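Local coordinates for protein esterase (Uncultured bacterium, PDB 5EGN) that hydrolyses carboxylic esters and degrades N-acyl homoserine lactones, the signal molecules of bacterial quorum sensing, at residues A[4-9]-A[71-76]; A[40-45]-A[251-256]; A[122-127]-A[194-199]; A[152-157]-A[245-250]; A[166-169]-A[173-176]. The protein carries 2 engineered substitutions. One frame throughout, in Å; residues are numbered along the deposited sequence.

Contact 1: residues A[4-9]-A[71-76]; sequences VENDGV and HADDVV
The N-terminal β-hairpin of the alpha/beta-hydrolase sheet is laid against helix 68-81 through N6, whose side chain meets the helix surface at D73 and D74. The hairpin illustrates how a short, tightly closed turn can present a single side chain to a neighbouring helix. Strands 3-6 and 9-16 are joined by a type I' turn from N6 to V9. It is closed by two backbone hydrogen bonds, from N6 N to V9 O (2.9 Å) and from V9 N to N6 O (3.0 Å). G8, at the third position of the turn, has a positive phi (95°), a conformation that suits glycine in a type I' turn.

N6 carries CG anti to its own nitrogen (chi1 -154°), which takes the side chain across to D73 and D74. There the amide stands almost perpendicular to the D73 carboxylate, the two planes being 82° apart. D74 is buried and is held from elsewhere, its OD2 forming a salt bridge with R54. Beside this polar patch lies an apolar one, in which V4 rests on V78 and A81 further along the helix. N6 itself also touches A77, one turn on from D73. The other carboxylate oxygen of D74, OD1, comes within 3.5 Å of N6 CB, at the base of the asparagine side chain.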
# COMPACT_ATOMS: atom_id res chain seq x y z
N VAL A 4 -3.98 -14.50 -11.77
CA VAL A 4 -3.61 -15.63 -12.61
C VAL A 4 -4.06 -16.89 -11.90
O VAL A 4 -4.16 -16.91 -10.68
CB VAL A 4 -2.10 -15.73 -12.90
CG1 VAL A 4 -1.87 -16.37 -14.25
CG2 VAL A 4 -1.44 -14.37 -12.84
N GLU A 5 -4.35 -17.95 -12.65
CA GLU A 5 -4.69 -19.21 -12.00
C GLU A 5 -3.56 -20.21 -12.15
O GLU A 5 -3.13 -20.51 -13.27
CB GLU A 5 -6.00 -19.78 -12.57
CG GLU A 5 -6.55 -20.91 -11.74
CD GLU A 5 -7.96 -21.29 -12.14
OE1 GLU A 5 -8.13 -22.31 -12.85
OE2 GLU A 5 -8.91 -20.58 -11.74
N ASN A 6 -3.07 -20.72 -11.03
CA ASN A 6 -2.06 -21.76 -11.06
C ASN A 6 -2.61 -23.02 -10.40
O ASN A 6 -2.72 -23.09 -9.17
CB ASN A 6 -0.77 -21.30 -10.38
CG ASN A 6 0.46 -22.03 -10.90
OD1 ASN A 6 1.45 -21.40 -11.29
ND2 ASN A 6 0.40 -23.35 -10.92
N ASP A 7 -2.97 -23.98 -11.24
CA ASP A 7 -3.46 -25.29 -10.80
C ASP A 7 -4.69 -25.14 -9.90
O ASP A 7 -4.88 -25.92 -8.96
CB ASP A 7 -2.35 -26.05 -10.08
CG ASP A 7 -2.46 -27.56 -10.24
OD1 ASP A 7 -3.59 -28.07 -10.43
OD2 ASP A 7 -1.42 -28.24 -10.19
N GLY A 8 -5.52 -24.15 -10.20
CA GLY A 8 -6.74 -23.91 -9.46
C GLY A 8 -6.61 -22.88 -8.35
O GLY A 8 -7.60 -22.56 -7.69
N VAL A 9 -5.40 -22.37 -8.14
CA VAL A 9 -5.19 -21.36 -7.10
C VAL A 9 -4.98 -19.97 -7.69
O VAL A 9 -4.03 -19.75 -8.45
CB VAL A 9 -3.99 -21.72 -6.20
CG1 VAL A 9 -3.79 -20.67 -5.12
CG2 VAL A 9 -4.18 -23.10 -5.58
N HIS A 71 5.30 -21.56 -4.57
CA HIS A 71 5.29 -20.10 -4.62
C HIS A 71 5.97 -19.60 -5.89
O HIS A 71 5.45 -18.73 -6.60
CB HIS A 71 5.99 -19.51 -3.39
CG HIS A 71 5.14 -19.47 -2.16
ND1 HIS A 71 3.97 -18.73 -2.08
CD2 HIS A 71 5.29 -20.05 -0.95
CE1 HIS A 71 3.44 -18.87 -0.88
NE2 HIS A 71 4.22 -19.67 -0.17
N ALA A 72 7.14 -20.17 -6.16
CA ALA A 72 7.91 -19.84 -7.35
C ALA A 72 7.10 -20.11 -8.61
O ALA A 72 7.15 -19.34 -9.57
CB ALA A 72 9.21 -20.61 -7.37
N ASP A 73 6.35 -21.21 -8.61
CA ASP A 73 5.51 -21.54 -9.76
C ASP A 73 4.37 -20.53 -9.91
O ASP A 73 3.99 -20.20 -11.03
CB ASP A 73 4.95 -22.96 -9.63
CG ASP A 73 4.32 -23.46 -10.93
OD1 ASP A 73 4.49 -22.80 -11.97
OD2 ASP A 73 3.67 -24.52 -10.90
N ASP A 74 3.84 -20.04 -8.79
CA ASP A 74 2.85 -18.97 -8.83
C ASP A 74 3.44 -17.73 -9.52
O ASP A 74 2.81 -17.13 -10.41
CB ASP A 74 2.36 -18.61 -7.43
CG ASP A 74 1.58 -19.74 -6.77
OD1 ASP A 74 1.06 -20.60 -7.50
OD2 ASP A 74 1.49 -19.75 -5.53
N VAL A 75 4.66 -17.37 -9.12
CA VAL A 75 5.37 -16.26 -9.75
C VAL A 75 5.54 -16.48 -11.26
O VAL A 75 5.30 -15.56 -12.05
CB VAL A 75 6.76 -16.03 -9.12
CG1 VAL A 75 7.48 -14.88 -9.81
CG2 VAL A 75 6.64 -15.77 -7.63
N VAL A 76 5.93 -17.69 -11.64
CA VAL A 76 6.12 -18.02 -13.05
C VAL A 76 4.80 -17.91 -13.82
O VAL A 76 4.78 -17.50 -14.97
CB VAL A 76 6.71 -19.43 -13.24
CG1 VAL A 76 6.82 -19.78 -14.72
CG2 VAL A 76 8.08 -19.53 -12.59

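Contact 2: residues A[40-45]-A[251-256]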
# COMPACT_ATOMS: atom_id res chain seq x y z
N PHE A 40 5.40 2.53 -7.40
CA PHE A 40 5.06 3.58 -8.36
C PHE A 40 6.24 4.44 -8.83
O PHE A 40 6.28 4.83 -10.00
CB PHE A 40 3.96 4.46 -7.77
CG PHE A 40 2.71 3.70 -7.42
CD1 PHE A 40 1.78 3.39 -8.39
CD2 PHE A 40 2.49 3.26 -6.13
CE1 PHE A 40 0.63 2.68 -8.08
CE2 PHE A 40 1.35 2.54 -5.81
CZ PHE A 40 0.42 2.25 -6.79
N PRO A 41 7.20 4.76 -7.94
CA PRO A 41 8.40 5.43 -8.48
C PRO A 41 9.13 4.56 -9.51
O PRO A 41 9.62 5.09 -10.51
CB PRO A 41 9.26 5.65 -7.24
CG PRO A 41 8.28 5.80 -6.14
CD PRO A 41 7.18 4.83 -6.46
N PHE A 42 9.20 3.26 -9.27
CA PHE A 42 9.85 2.35 -10.21
C PHE A 42 8.95 2.04 -11.40
O PHE A 42 9.41 1.50 -12.41
CB PHE A 42 10.27 1.06 -9.51
CG PHE A 42 11.51 1.21 -8.68
CD1 PHE A 42 12.76 1.15 -9.26
CD2 PHE A 42 11.42 1.42 -7.31
CE1 PHE A 42 13.90 1.29 -8.50
CE2 PHE A 42 12.56 1.56 -6.54
CZ PHE A 42 13.80 1.49 -7.14
N ALA A 43 7.67 2.38 -11.29
CA ALA A 43 6.74 2.21 -12.40
C ALA A 43 6.95 3.29 -13.45
O ALA A 43 6.44 3.19 -14.57
CB ALA A 43 5.30 2.24 -11.90
N GLN A 44 7.71 4.32 -13.09
CA GLN A 44 8.02 5.40 -14.01
C GLN A 44 9.09 4.99 -15.02
O GLN A 44 9.12 5.48 -16.15
CB GLN A 44 8.48 6.65 -13.25
CG GLN A 44 7.47 7.19 -12.25
CD GLN A 44 7.95 8.47 -11.59
OE1 GLN A 44 8.14 8.52 -10.37
NE2 GLN A 44 8.13 9.51 -12.38
N THR A 45 9.96 4.08 -14.60
CA THR A 45 11.08 3.66 -15.44
C THR A 45 11.03 2.18 -15.79
O THR A 45 11.73 1.72 -16.69
CB THR A 45 12.43 3.95 -14.75
OG1 THR A 45 12.43 3.37 -13.44
CG2 THR A 45 12.66 5.45 -14.63
N GLU A 251 16.09 5.44 0.56
CA GLU A 251 17.43 4.86 0.48
C GLU A 251 17.40 3.48 -0.16
O GLU A 251 18.27 3.14 -0.96
CB GLU A 251 18.06 4.80 1.87
CG GLU A 251 18.39 6.17 2.45
CD GLU A 251 19.11 6.08 3.77
OE1 GLU A 251 19.87 5.11 3.98
OE2 GLU A 251 18.91 6.99 4.61
N PHE A 252 16.39 2.68 0.20
CA PHE A 252 16.18 1.40 -0.46
C PHE A 252 15.95 1.62 -1.95
O PHE A 252 16.43 0.85 -2.78
CB PHE A 252 14.99 0.65 0.15
CG PHE A 252 14.74 -0.70 -0.47
CD1 PHE A 252 15.38 -1.83 -0.00
CD2 PHE A 252 13.86 -0.83 -1.54
CE1 PHE A 252 15.16 -3.06 -0.58
CE2 PHE A 252 13.64 -2.06 -2.12
CZ PHE A 252 14.29 -3.18 -1.64
N ASN A 253 15.21 2.67 -2.27
CA ASN A 253 14.93 3.03 -3.66
C ASN A 253 16.20 3.38 -4.43
O ASN A 253 16.32 3.06 -5.61
CB ASN A 253 13.94 4.19 -3.73
CG ASN A 253 12.51 3.77 -3.48
OD1 ASN A 253 12.26 2.67 -2.98
ND2 ASN A 253 11.57 4.63 -3.83
N GLU A 254 17.13 4.04 -3.76
CA GLU A 254 18.42 4.38 -4.37
C GLU A 254 19.27 3.13 -4.57
O GLU A 254 19.94 2.97 -5.59
CB GLU A 254 19.17 5.39 -3.51
CG GLU A 254 18.47 6.73 -3.38
CD GLU A 254 19.13 7.62 -2.35
OE1 GLU A 254 20.37 7.60 -2.26
OE2 GLU A 254 18.40 8.33 -1.63
N LEU A 255 19.23 2.24 -3.58
CA LEU A 255 19.98 0.99 -3.65
C LEU A 255 19.48 0.12 -4.80
O LEU A 255 20.27 -0.48 -5.53
CB LEU A 255 19.86 0.23 -2.32
CG LEU A 255 20.83 -0.92 -2.09
CD1 LEU A 255 22.27 -0.44 -2.18
CD2 LEU A 255 20.57 -1.54 -0.73
N LEU A 256 18.16 0.06 -4.97
CA LEU A 256 17.55 -0.71 -6.04
C LEU A 256 17.76 -0.02 -7.38
O LEU A 256 17.86 -0.68 -8.42
CB LEU A 256 16.05 -0.92 -5.78
CG LEU A 256 15.24 -1.71 -6.81
CD1 LEU A 256 15.93 -3.01 -7.18
CD2 LEU A 256 13.84 -1.98 -6.29
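F42 drives its ring from the loop between helix 36-39 and strand 47-51 against N253 and L256, tying that loop to helix 249-257, the last helix of this alpha/beta-hydrolase fold. The tight part is centred on the far end of the ring. L256 lies over one face in a CH-pi contact, with CD2 3.9 Å from the ring centroid and 24° off the ring normal, while its CG sits 3.5 Å from F42 CZ. The rim of the same ring meets polar atoms: F42 CZ is 3.3 Å from the carbonyl oxygen N253 O, and F42 CE2 is 3.7 Å from N253 OD1, which lies in the ring plane. V48 of strand 47-51 adds a further apolar neighbour. With a smaller residue such as alanine at F42, L256 would probably lose the aromatic face beneath its CD2, and a gap would open between loop and helix.

Away from this wedge the contact between the two segments thins out quickly. Q44 and T45 are exposed on the loop and E254 on the helix, although A167 of the second subunit packs on P41 and Q44. The amide of N253 is nevertheless fixed from both ends, because ND2 donates to F37 O and OD1 accepts from Q38 NE2. Its ND2 is 4.2 Å from P41 CG, where the proline ring brushes the amide.

Contact 3: residues A[122-127]-A[194-199]; sequences LGEGMP and NIKDRL
A single carboxylate oxygen, E124 OE2, carries this whole contact: it pairs with K196 of the facing loop, and N194 ND2 lies near it. K196 NZ donates to OE2 in a salt bridge. The modelled separation of K196 NZ and E124 OE2, 2.3 Å, is too short to be taken literally, although the pairing of charges is clear. The two chains arrive from opposite directions: E124 runs out extended beyond CG, whereas K196 is straight as far as CE and then bends at its last torsion (chi4 96°) to bring the ammonium group onto the oxygen. N194 stands beside the pair, its amide plane 88° from the carboxylate and its ND2 3.4 Å from E124 OE2.

The facing loop is organised by its own short-range bonds. N194 OD1 accepts from K196 N at 3.1 Å, forming an Asx turn that fixes the amide and the start of K196 together. The same residue is gripped at its backbone, where R198 NH2 reaches N194 O at 2.8 Å and I195 CG2 lies over one face of the guanidinium group.

Helix 122-125 opens a largely helical insertion between strands 110-116 and 206-211, consistent with the cap of many alpha/beta hydrolases, and segment 194-199 leads back towards strand 206-211. Beneath this surface bridge, L122 rests on M97 and I195 on M100 and L104, all three on helix 94-105.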
# COMPACT_ATOMS: atom_id res chain seq x y z
N LEU A 122 16.07 -21.61 7.81
CA LEU A 122 15.71 -20.63 8.82
C LEU A 122 15.27 -21.30 10.12
O LEU A 122 15.61 -20.83 11.21
CB LEU A 122 14.59 -19.72 8.30
CG LEU A 122 14.54 -18.30 8.87
CD1 LEU A 122 15.68 -17.47 8.30
CD2 LEU A 122 13.20 -17.66 8.58
N GLY A 123 14.51 -22.38 9.99
CA GLY A 123 13.95 -23.07 11.14
C GLY A 123 14.97 -23.57 12.14
O GLY A 123 14.75 -23.48 13.35
N GLU A 124 16.09 -24.10 11.65
CA GLU A 124 17.10 -24.66 12.54
C GLU A 124 17.96 -23.57 13.17
O GLU A 124 18.62 -23.79 14.18
CB GLU A 124 17.98 -25.67 11.79
CG GLU A 124 18.75 -25.09 10.61
CD GLU A 124 19.53 -26.15 9.85
OE1 GLU A 124 19.38 -27.35 10.17
OE2 GLU A 124 20.29 -25.78 8.94
N GLY A 125 17.93 -22.38 12.57
CA GLY A 125 18.71 -21.25 13.05
C GLY A 125 18.02 -20.47 14.15
O GLY A 125 18.65 -19.68 14.85
N MET A 126 16.71 -20.69 14.30
CA MET A 126 15.95 -20.04 15.36
C MET A 126 16.12 -20.80 16.67
O MET A 126 16.35 -22.01 16.66
CB MET A 126 14.48 -19.95 14.98
CG MET A 126 14.23 -19.24 13.66
SD MET A 126 12.48 -19.13 13.24
CE MET A 126 12.30 -17.37 13.05
N PRO A 127 16.02 -20.09 17.81
CA PRO A 127 16.11 -20.75 19.11
C PRO A 127 15.03 -21.82 19.26
O PRO A 127 13.87 -21.55 18.93
CB PRO A 127 15.89 -19.61 20.11
CG PRO A 127 16.28 -18.38 19.37
CD PRO A 127 15.88 -18.63 17.94
N ASN A 194 15.57 -25.35 2.69
CA ASN A 194 17.01 -25.30 2.91
C ASN A 194 17.79 -25.63 1.65
O ASN A 194 17.73 -26.75 1.14
CB ASN A 194 17.39 -26.25 4.04
CG ASN A 194 18.80 -26.03 4.55
OD1 ASN A 194 19.70 -25.68 3.80
ND2 ASN A 194 18.99 -26.25 5.85
N ILE A 195 18.54 -24.65 1.14
CA ILE A 195 19.35 -24.85 -0.06
C ILE A 195 20.80 -24.42 0.16
O ILE A 195 21.44 -23.90 -0.75
CB ILE A 195 18.78 -24.07 -1.27
CG1 ILE A 195 18.72 -22.57 -0.97
CG2 ILE A 195 17.40 -24.59 -1.63
CD1 ILE A 195 18.73 -21.71 -2.22
N LYS A 196 21.30 -24.65 1.37
CA LYS A 196 22.68 -24.30 1.72
C LYS A 196 23.70 -24.87 0.73
O LYS A 196 24.66 -24.20 0.37
CB LYS A 196 23.01 -24.78 3.13
CG LYS A 196 22.32 -24.02 4.25
CD LYS A 196 22.63 -24.65 5.60
CE LYS A 196 22.09 -23.81 6.75
NZ LYS A 196 20.76 -24.27 7.24
N ASP A 197 23.47 -26.10 0.30
CA ASP A 197 24.42 -26.79 -0.58
C ASP A 197 24.26 -26.37 -2.04
O ASP A 197 25.15 -26.61 -2.86
CB ASP A 197 24.23 -28.30 -0.45
CG ASP A 197 22.77 -28.71 -0.49
OD1 ASP A 197 21.93 -27.96 0.04
OD2 ASP A 197 22.47 -29.79 -1.05
N ARG A 198 23.14 -25.74 -2.35
CA ARG A 198 22.81 -25.41 -3.73
C ARG A 198 22.95 -23.92 -4.03
O ARG A 198 22.67 -23.48 -5.15
CB ARG A 198 21.39 -25.89 -4.05
CG ARG A 198 21.22 -27.40 -4.00
CD ARG A 198 19.76 -27.83 -4.05
NE ARG A 198 19.12 -27.77 -2.74
CZ ARG A 198 17.85 -28.10 -2.53
NH1 ARG A 198 17.08 -28.51 -3.54
NH2 ARG A 198 17.34 -28.03 -1.31
N LEU A 199 23.40 -23.15 -3.05
CA LEU A 199 23.53 -21.70 -3.20
C LEU A 199 24.54 -21.32 -4.27
O LEU A 199 24.36 -20.34 -4.99
CB LEU A 199 23.92 -21.06 -1.87
CG LEU A 199 22.81 -20.87 -0.84
CD1 LEU A 199 23.40 -20.59 0.53
CD2 LEU A 199 21.87 -19.75 -1.26

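Contact 4: residues A[152-157]-A[245-250]; sequences ARSKRE and QLERPS
Extended beyond CG, E247 brings its carboxylate across to the hydroxyl of S154 on helix 152-157, while R153 and R248 approach each other obliquely alongside. S154 turns OG beside its own nitrogen (chi1 -66°) and donates it to E247 OE2. The modelled distance of 2.4 Å between S154 OG and E247 OE2 is doubtful in its exact value, but donor and acceptor are plain. The arginines have their guanidinium planes 79° apart, R153 NE and R248 NH1 being 3.6 Å from each other. R153 reaches out with an extended chain; R248 is bent at chi3, and its NE forms a salt bridge with E251.

These residues join helix 152-157, part of the probable cap, to the junction of helices 244-247 and 249-257. The E247 carboxylate also receives S151 OG on OE2, and the backbone nitrogens of G241 and F243 on OE1. Four donors around a buried carboxylate would probably stabilise its negative charge, and they couple helix 152-157 to the loop at 241-243. The like charges of the arginine pair are likely to be eased by E251 at R248.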
# COMPACT_ATOMS: atom_id res chain seq x y z
N ALA A 152 15.61 0.16 16.64
CA ALA A 152 15.21 1.05 17.71
C ALA A 152 14.83 2.42 17.15
O ALA A 152 13.85 3.03 17.59
CB ALA A 152 16.33 1.19 18.74
N ARG A 153 15.60 2.88 16.17
CA ARG A 153 15.35 4.15 15.50
C ARG A 153 13.99 4.12 14.80
O ARG A 153 13.27 5.12 14.80
CB ARG A 153 16.46 4.45 14.51
CG ARG A 153 16.40 5.81 13.85
CD ARG A 153 17.62 6.00 12.96
NE ARG A 153 17.55 7.22 12.17
CZ ARG A 153 18.51 8.15 12.14
NH1 ARG A 153 19.60 7.99 12.88
NH2 ARG A 153 18.37 9.23 11.39
N SER A 154 13.66 2.98 14.22
CA SER A 154 12.37 2.80 13.57
C SER A 154 11.24 2.75 14.60
O SER A 154 10.15 3.28 14.36
CB SER A 154 12.36 1.53 12.72
OG SER A 154 13.25 1.64 11.63
N LYS A 155 11.50 2.13 15.74
CA LYS A 155 10.54 2.10 16.83
C LYS A 155 10.28 3.51 17.36
O LYS A 155 9.20 3.81 17.87
CB LYS A 155 11.03 1.20 17.97
CG LYS A 155 11.10 -0.27 17.61
CD LYS A 155 11.55 -1.10 18.80
CE LYS A 155 11.66 -2.57 18.43
NZ LYS A 155 12.05 -3.41 19.59
N ARG A 156 11.29 4.37 17.24
CA ARG A 156 11.18 5.75 17.69
C ARG A 156 10.41 6.60 16.69
O ARG A 156 9.41 7.24 17.05
CB ARG A 156 12.57 6.34 17.93
CG ARG A 156 12.56 7.68 18.65
CD ARG A 156 13.95 8.30 18.68
NE ARG A 156 14.34 8.86 17.39
CZ ARG A 156 15.56 8.79 16.88
NH1 ARG A 156 16.53 8.17 17.54
NH2 ARG A 156 15.82 9.32 15.69
N GLU A 157 10.86 6.61 15.44
CA GLU A 157 10.32 7.53 14.45
C GLU A 157 9.15 6.97 13.64
O GLU A 157 8.30 7.73 13.18
CB GLU A 157 11.44 7.98 13.50
CG GLU A 157 12.57 8.74 14.19
CD GLU A 157 13.65 9.20 13.23
OE1 GLU A 157 13.57 8.86 12.03
OE2 GLU A 157 14.57 9.92 13.67
N GLN A 245 12.58 -1.41 3.11
CA GLN A 245 11.75 -0.71 2.14
C GLN A 245 10.70 0.18 2.83
O GLN A 245 10.12 1.06 2.20
CB GLN A 245 11.06 -1.70 1.20
CG GLN A 245 9.85 -2.41 1.78
CD GLN A 245 10.21 -3.68 2.52
OE1 GLN A 245 11.04 -3.67 3.42
NE2 GLN A 245 9.60 -4.79 2.13
N LEU A 246 10.47 -0.06 4.11
CA LEU A 246 9.53 0.75 4.88
C LEU A 246 10.24 1.65 5.89
O LEU A 246 9.80 2.77 6.15
CB LEU A 246 8.52 -0.14 5.61
CG LEU A 246 7.33 -0.64 4.79
CD1 LEU A 246 6.37 -1.41 5.68
CD2 LEU A 246 6.63 0.52 4.11
N GLU A 247 11.33 1.15 6.47
CA GLU A 247 12.06 1.89 7.49
C GLU A 247 12.80 3.10 6.90
O GLU A 247 12.76 4.19 7.46
CB GLU A 247 13.04 0.97 8.22
CG GLU A 247 12.34 -0.12 9.04
CD GLU A 247 13.31 -0.98 9.82
OE1 GLU A 247 13.33 -2.21 9.59
OE2 GLU A 247 14.04 -0.43 10.67
N ARG A 248 13.48 2.88 5.78
CA ARG A 248 14.12 3.97 5.05
C ARG A 248 13.87 3.82 3.55
O ARG A 248 14.79 3.50 2.80
CB ARG A 248 15.63 4.01 5.34
CG ARG A 248 15.99 4.06 6.81
CD ARG A 248 17.47 4.33 7.03
NE ARG A 248 17.83 5.69 6.63
CZ ARG A 248 17.68 6.76 7.41
NH1 ARG A 248 17.18 6.63 8.63
NH2 ARG A 248 18.04 7.96 6.98
N PRO A 249 12.63 4.07 3.12
CA PRO A 249 12.15 3.78 1.76
C PRO A 249 12.97 4.39 0.63
O PRO A 249 13.31 3.69 -0.32
CB PRO A 249 10.73 4.36 1.76
CG PRO A 249 10.32 4.33 3.19
CD PRO A 249 11.56 4.66 3.95
N SER A 250 13.29 5.68 0.73
CA SER A 250 14.03 6.37 -0.33
C SER A 250 15.43 5.80 -0.53
O SER A 250 15.90 5.68 -1.67
CB SER A 250 14.11 7.87 -0.04
OG SER A 250 12.87 8.51 -0.27

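Contact 5: residues A[166-169]-A[173-176]; sequences KAHF and SNFP
N174 ND2 donates to the carbonyl oxygen H168 O at 3.0 Å, with an angle of 153° at the hydrogen. The donor approaches 34° out of the carbonyl plane. The same nitrogen lies at the edge of the H168 imidazole, 3.2 Å from ND1, but the angle is too poor for a bond there. Next in sequence, F175 follows the asparagine inward: its CB packs on H168 O at 3.6 Å, and its CD2 lies 3.9 Å from F169 CB. F175 CG is anti to its backbone nitrogen (chi1 -176°), which swings the ring towards F169.

The contact closes the short loop between helices 159-168 and 177-185, in a helical insertion consistent with the cap that alpha/beta hydrolases often carry above the sheet, with P176 as N-cap of the second helix. Were an alanine to replace N174, the loss of the amide would probably leave H168 O without this donor and N31 ND2 without its acceptor.

A second shell positions these groups. N174 OD1 accepts from N31 ND2, and the N174 backbone is bonded to G57. F175 meets F28 edge-to-face and also touches H56, while F169 stacks on F142 of helix 138-146. H168 NE2 is hydrogen-bonded to Y36 OH of the second subunit, whose F40 also lies against the imidazole ring.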
# COMPACT_ATOMS: atom_id res chain seq x y z
N LYS A 166 2.15 -6.12 12.98
CA LYS A 166 1.43 -6.87 13.99
C LYS A 166 -0.02 -7.05 13.57
O LYS A 166 -0.68 -8.02 13.96
CB LYS A 166 1.50 -6.17 15.35
CG LYS A 166 2.72 -6.57 16.18
CD LYS A 166 2.62 -6.02 17.60
CE LYS A 166 3.84 -6.42 18.42
NZ LYS A 166 3.76 -5.92 19.82
N ALA A 167 -0.52 -6.11 12.77
CA ALA A 167 -1.88 -6.19 12.26
C ALA A 167 -2.01 -7.23 11.16
O ALA A 167 -3.04 -7.89 11.03
CB ALA A 167 -2.32 -4.83 11.75
N HIS A 168 -0.95 -7.39 10.36
CA HIS A 168 -0.97 -8.30 9.22
C HIS A 168 -1.34 -9.74 9.57
O HIS A 168 -2.13 -10.37 8.86
CB HIS A 168 0.39 -8.28 8.51
CG HIS A 168 0.47 -7.31 7.37
ND1 HIS A 168 -0.34 -7.40 6.26
CD2 HIS A 168 1.27 -6.24 7.17
CE1 HIS A 168 -0.05 -6.42 5.42
NE2 HIS A 168 0.93 -5.71 5.95
N PHE A 169 -0.76 -10.28 10.64
CA PHE A 169 -1.01 -11.68 10.98
C PHE A 169 -2.19 -11.85 11.94
O PHE A 169 -2.58 -12.97 12.25
CB PHE A 169 0.24 -12.32 11.59
CG PHE A 169 0.65 -11.75 12.92
CD1 PHE A 169 0.10 -12.24 14.10
CD2 PHE A 169 1.61 -10.76 13.00
CE1 PHE A 169 0.48 -11.73 15.32
CE2 PHE A 169 1.99 -10.25 14.23
CZ PHE A 169 1.42 -10.74 15.39
N SER A 173 -8.41 -12.31 7.29
CA SER A 173 -8.74 -11.97 5.91
C SER A 173 -7.47 -11.83 5.08
O SER A 173 -7.48 -12.09 3.87
CB SER A 173 -9.56 -10.68 5.86
OG SER A 173 -10.43 -10.59 6.97
N ASN A 174 -6.39 -11.41 5.72
CA ASN A 174 -5.11 -11.24 5.05
C ASN A 174 -4.21 -12.46 5.22
O ASN A 174 -3.58 -12.92 4.27
CB ASN A 174 -4.40 -9.99 5.57
CG ASN A 174 -3.00 -9.83 5.02
OD1 ASN A 174 -2.82 -9.41 3.88
ND2 ASN A 174 -2.00 -10.15 5.83
N PHE A 175 -4.17 -12.98 6.44
CA PHE A 175 -3.30 -14.10 6.77
C PHE A 175 -3.98 -15.00 7.79
O PHE A 175 -3.86 -14.78 9.00
CB PHE A 175 -1.96 -13.58 7.31
CG PHE A 175 -0.96 -14.66 7.59
CD1 PHE A 175 -0.36 -15.35 6.55
CD2 PHE A 175 -0.60 -14.97 8.89
CE1 PHE A 175 0.57 -16.34 6.81
CE2 PHE A 175 0.33 -15.96 9.15
CZ PHE A 175 0.92 -16.64 8.11
N PRO A 176 -4.71 -16.02 7.31
CA PRO A 176 -5.40 -16.94 8.21
C PRO A 176 -4.44 -17.90 8.89
O PRO A 176 -3.31 -18.07 8.43
CB PRO A 176 -6.36 -17.68 7.28
CG PRO A 176 -5.69 -17.65 5.96
CD PRO A 176 -4.92 -16.36 5.89

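Overall arrangement
The five contacts are spread round one hydrolase domain and its probable helical cap. Contacts 2 and 4 share helix 249-257 and touch directly, F252 CG lying 4.0 Å from Q245 CA. Contacts 4 and 5 use helices 152-157 and 159-168, which follow each other in the chain; their centres are 21 Å apart and their nearest atoms about 7 Å. Contact 1 stands off at the sheet's first edge, 33 Å centre to centre from contact 4, on the opposite side of the chain's centre. Contacts 2, 4 and 5 also touch the second subunit. S93, in a sequence consistent with a nucleophile elbow, leads into helix 94-105, on which contacts 1 and 3 both pack.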